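Local atomic coordinates of aminoglycoside N(6')acetyltransferase (PDB entry 3F5B), a protein that probably transfers an acyl group, such as acetyl from acetyl-CoA, to an amine of its substrate, as GNAT-family aminoglycoside N(6')-acetyltransferases do. Residues Asn38-Gly43 and Asn133-Asn138; Glu155-Ala158 and Val163-Tyr166. All blocks are in the same frame, centred on the assembly; numbering follows the deposited sequence. Where two conformers were deposited one is given.

Contact 1 (Asn38-Gly43 and Asn133-Asn138). With CHX (cyclohexane), chain D.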
# COMPACT_ATOMS: atom_id res chain seq x y z
N ASN A 38 -14.14 -4.16 4.08
CA ASN A 38 -15.25 -3.45 3.42
C ASN A 38 -15.72 -2.16 4.10
O ASN A 38 -16.46 -1.36 3.51
CB ASN A 38 -16.41 -4.38 3.13
CG ASN A 38 -16.02 -5.49 2.16
OD1 ASN A 38 -16.38 -6.63 2.36
ND2 ASN A 38 -15.26 -5.15 1.10
N GLU A 39 -15.25 -1.95 5.33
CA GLU A 39 -15.45 -0.65 5.95
C GLU A 39 -14.87 0.47 5.10
O GLU A 39 -15.40 1.57 5.08
CB GLU A 39 -14.88 -0.59 7.36
CG GLU A 39 -15.35 0.70 8.07
CD GLU A 39 -15.00 0.75 9.53
OE1 GLU A 39 -14.23 -0.12 10.00
OE2 GLU A 39 -15.49 1.70 10.20
N TRP A 40 -13.79 0.17 4.37
CA TRP A 40 -13.02 1.20 3.69
C TRP A 40 -12.92 0.91 2.19
O TRP A 40 -12.73 1.83 1.37
CB TRP A 40 -11.61 1.28 4.33
CG TRP A 40 -11.71 1.51 5.82
CD1 TRP A 40 -11.31 0.67 6.83
CD2 TRP A 40 -12.28 2.66 6.46
NE1 TRP A 40 -11.59 1.24 8.06
CE2 TRP A 40 -12.19 2.45 7.86
CE3 TRP A 40 -12.88 3.84 5.99
CZ2 TRP A 40 -12.65 3.39 8.78
CZ3 TRP A 40 -13.33 4.77 6.91
CH2 TRP A 40 -13.23 4.53 8.29
N LEU A 41 -13.06 -0.36 1.84
CA LEU A 41 -13.03 -0.76 0.43
C LEU A 41 -14.36 -1.34 -0.01
O LEU A 41 -14.77 -2.42 0.43
CB LEU A 41 -11.87 -1.74 0.13
CG LEU A 41 -11.73 -2.24 -1.32
CD1 LEU A 41 -11.18 -1.11 -2.21
CD2 LEU A 41 -10.79 -3.45 -1.41
N HIS A 42 -15.05 -0.63 -0.89
CA HIS A 42 -16.46 -0.95 -1.20
C HIS A 42 -16.83 -0.21 -2.46
O HIS A 42 -16.06 0.63 -2.94
CB HIS A 42 -17.38 -0.45 -0.08
CG HIS A 42 -17.11 0.97 0.31
ND1 HIS A 42 -16.50 1.33 1.49
CD2 HIS A 42 -17.31 2.13 -0.38
CE1 HIS A 42 -16.34 2.64 1.53
NE2 HIS A 42 -16.83 3.15 0.41
N GLY A 43 -18.01 -0.50 -2.99
CA GLY A 43 -18.52 0.23 -4.14
C GLY A 43 -17.55 0.19 -5.30
O GLY A 43 -16.98 -0.87 -5.62
N ASN A 133 -3.12 7.48 0.19
CA ASN A 133 -4.30 8.35 0.06
C ASN A 133 -5.52 7.91 0.89
O ASN A 133 -6.54 7.58 0.31
CB ASN A 133 -4.68 8.43 -1.42
CG ASN A 133 -3.63 9.15 -2.25
OD1 ASN A 133 -3.52 10.36 -2.20
ND2 ASN A 133 -2.83 8.38 -3.00
N PRO A 134 -5.41 7.89 2.23
CA PRO A 134 -6.56 7.36 2.97
C PRO A 134 -7.72 8.34 3.09
O PRO A 134 -7.52 9.56 2.98
CB PRO A 134 -5.98 7.08 4.36
CG PRO A 134 -4.97 8.20 4.52
CD PRO A 134 -4.30 8.23 3.15
N GLU A 135 -8.92 7.78 3.26
CA GLU A 135 -10.12 8.55 3.62
C GLU A 135 -9.87 9.21 4.98
O GLU A 135 -9.38 8.56 5.91
CB GLU A 135 -11.29 7.58 3.72
CG GLU A 135 -12.62 8.23 3.97
CD GLU A 135 -13.76 7.23 3.96
OE1 GLU A 135 -13.57 6.06 3.59
OE2 GLU A 135 -14.88 7.65 4.30
N ILE A 136 -10.20 10.49 5.11
CA ILE A 136 -9.86 11.22 6.33
C ILE A 136 -10.53 10.55 7.55
O ILE A 136 -9.92 10.43 8.63
CB ILE A 136 -10.17 12.76 6.22
CG1 ILE A 136 -9.29 13.43 5.15
CG2 ILE A 136 -9.99 13.46 7.58
CD1 ILE A 136 -9.44 14.94 5.07
N SER A 137 -11.76 10.05 7.34
CA SER A 137 -12.54 9.33 8.36
C SER A 137 -11.90 8.04 8.85
O SER A 137 -12.26 7.53 9.91
CB SER A 137 -13.94 9.01 7.84
OG SER A 137 -14.81 10.12 7.92
N ASN A 138 -10.98 7.48 8.05
CA ASN A 138 -10.25 6.26 8.40
C ASN A 138 -9.13 6.67 9.36
O ASN A 138 -7.96 6.71 8.98
CB ASN A 138 -9.73 5.56 7.12
CG ASN A 138 -9.13 4.19 7.38
OD1 ASN A 138 -8.95 3.76 8.52
ND2 ASN A 138 -8.82 3.49 6.30
C1 CHX D . -7.54 2.16 2.16
C2 CHX D . -6.47 1.07 2.04
C3 CHX D . -5.29 1.54 1.18
C4 CHX D . -4.54 2.70 1.85
C5 CHX D . -5.46 3.61 2.68
C6 CHX D . -6.94 3.57 2.25
O HOH W 1 -11.79 4.45 2.31
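Trp40 turns its indole beside its own backbone N (chi1 -55°), and Asn138 carries its amide anti to the backbone N (chi1 -172°); the two flat groups thereby meet face to face. Their planes lie 3° apart, with Asn138 CG 3.5 Å above the middle of the indole. ND2 sits over the five-membered ring, 3.5 Å from Trp40 CG, while Asn138 CB makes a CH-pi contact 3.6 Å from the centroid of the six-membered ring. Glu39 CG lies against the opposite face of the indole, displaced toward its rim.

Glu135 comes in at the rim: its extended chain brings OE1 into the indole plane, 3.3 Å from Trp40 CE3, with the carboxylate nearly perpendicular to the ring. A water donates to this OE1 (2.7 Å) and to Trp40 O (2.9 Å), bridging segments that share no direct hydrogen bond. Asn138 closes a type I turn through its N and Glu135 O, and its OD1 bonds weakly to Ala141 N. Asn138 is thus the N-cap of helix 139-148 in the GNAT domain, in a loop whose Pro134 lines the cyclohexane pocket.

Contact 2 (Glu155-Ala158 and Val163-Tyr166)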
# COMPACT_ATOMS: atom_id res chain seq x y z
N GLU A 155 -5.58 17.73 0.81
CA GLU A 155 -6.83 16.97 0.87
C GLU A 155 -7.47 16.94 -0.50
O GLU A 155 -7.22 17.81 -1.32
CB GLU A 155 -7.83 17.61 1.83
CG GLU A 155 -7.40 17.65 3.28
CD GLU A 155 -8.42 18.31 4.19
OE1 GLU A 155 -9.61 18.47 3.81
OE2 GLU A 155 -8.02 18.66 5.32
N PHE A 156 -8.34 15.97 -0.72
CA PHE A 156 -9.06 15.88 -1.98
C PHE A 156 -10.32 15.06 -1.81
O PHE A 156 -10.53 14.39 -0.77
CB PHE A 156 -8.16 15.29 -3.09
CG PHE A 156 -7.82 13.83 -2.90
CD1 PHE A 156 -8.57 12.83 -3.53
CD2 PHE A 156 -6.74 13.45 -2.11
CE1 PHE A 156 -8.25 11.48 -3.39
CE2 PHE A 156 -6.41 12.08 -1.95
CZ PHE A 156 -7.16 11.10 -2.60
N ILE A 157 -11.17 15.13 -2.84
CA ILE A 157 -12.42 14.39 -2.90
C ILE A 157 -12.19 13.33 -3.97
O ILE A 157 -11.97 13.65 -5.15
CB ILE A 157 -13.61 15.32 -3.27
CG1 ILE A 157 -13.81 16.47 -2.24
CG2 ILE A 157 -14.90 14.54 -3.38
CD1 ILE A 157 -14.24 15.99 -0.77
N ALA A 158 -12.25 12.06 -3.57
CA ALA A 158 -11.84 10.95 -4.45
C ALA A 158 -12.93 10.66 -5.47
O ALA A 158 -14.09 10.60 -5.10
CB ALA A 158 -11.56 9.70 -3.62
N VAL A 163 -15.75 11.56 -0.82
CA VAL A 163 -15.68 12.07 0.53
C VAL A 163 -14.24 12.60 0.71
O VAL A 163 -13.36 12.33 -0.11
CB VAL A 163 -15.98 10.94 1.56
CG1 VAL A 163 -17.41 10.42 1.35
CG2 VAL A 163 -14.99 9.81 1.43
N PRO A 164 -13.99 13.36 1.79
CA PRO A 164 -12.62 13.85 1.95
C PRO A 164 -11.58 12.76 2.21
O PRO A 164 -11.83 11.79 2.96
CB PRO A 164 -12.73 14.84 3.13
CG PRO A 164 -14.19 15.29 3.08
CD PRO A 164 -14.90 13.99 2.76
N HIS A 165 -10.41 12.93 1.57
CA HIS A 165 -9.25 12.05 1.71
C HIS A 165 -8.02 12.93 1.89
O HIS A 165 -8.01 14.09 1.48
CB HIS A 165 -9.03 11.18 0.45
CG HIS A 165 -10.11 10.17 0.19
ND1 HIS A 165 -9.87 8.81 0.17
CD2 HIS A 165 -11.42 10.33 -0.08
CE1 HIS A 165 -11.00 8.17 -0.09
NE2 HIS A 165 -11.95 9.08 -0.26
N TYR A 166 -6.97 12.38 2.49
CA TYR A 166 -5.69 13.07 2.57
C TYR A 166 -4.79 12.57 1.44
O TYR A 166 -4.87 11.41 1.08
CB TYR A 166 -4.98 12.73 3.88
CG TYR A 166 -5.52 13.43 5.12
CD1 TYR A 166 -5.71 14.81 5.13
CD2 TYR A 166 -5.78 12.71 6.29
CE1 TYR A 166 -6.17 15.48 6.28
CE2 TYR A 166 -6.25 13.36 7.48
CZ TYR A 166 -6.44 14.74 7.45
OH TYR A 166 -6.89 15.37 8.55
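Two backbone hydrogen bonds join Phe156 and His165, an antiparallel hydrogen-bonded pair: Phe156 N gives to His165 O at 2.9 Å, and His165 N to Phe156 O at 2.8 Å. The flanking pairs, Glu155 with Tyr166 and Ile157 with Pro164, are non-hydrogen-bonded; here CA-H...O contacts take over, including Glu155 CA to His165 O at 3.2 Å and Ile157 CA to Val163 O. The proline, which has no N-H, therefore stands where the pairing asks for none.

Aromatic contacts occupy the face bearing Phe156 and His165. With CG between the backbone N and the carbonyl carbon (chi1 69°), Phe156 swings its ring across to the neighbouring strand, and His165 CB rests over it, 3.8 Å from the centroid. The two rings are near parallel, their planes 25° apart, but slid so far that they barely overlap. The methyl of Ala158 lies over one face of the imidazole, CB 3.4 Å from His165 NE2. That nitrogen also hydrogen-bonds to His161 O, which helps fix the turn of the ring.

Aliphatic and mixed contacts lie on the other face. Ile157 reaches over with CD1, 3.9 Å from Pro164 CG. Glu155 and Tyr166 run side by side in the same direction, the methylene Glu155 CG 3.8 Å from Tyr166 CD1, with the carboxylate plane steeply inclined to the phenol ring.

Polar bonding across the pair is thus confined to the backbone, while the side chains meet through CH-pi and apolar contacts. Because His161 O can only accept, the hydrogen bond at His165 NE2 puts a proton on that nitrogen.

Overall arrangement
From the N terminus, the chain passes helix 35-38 and enters the loop 38-43. Contact 1 closes a long excursion of 89 residues, running through helix 43-57, the central strands and helix 109-123, and returns to the loop between strand 129-132 and helix 139-148. The chain then follows that helix into strand 151-158 and turns back through the four residues 159-162, where contact 2 closes a tight hairpin at the sheet edge. The two closures are in series, neither nested nor crossed, with centres about 10 Å apart. Segment 133-138 joins them: Pro134 O probably bonds to Tyr166 N and Ile136 N to Pro164 O, tying the loop before helix 139-148 to strand 164-171, which in turn pairs with the outermost strand 151-158.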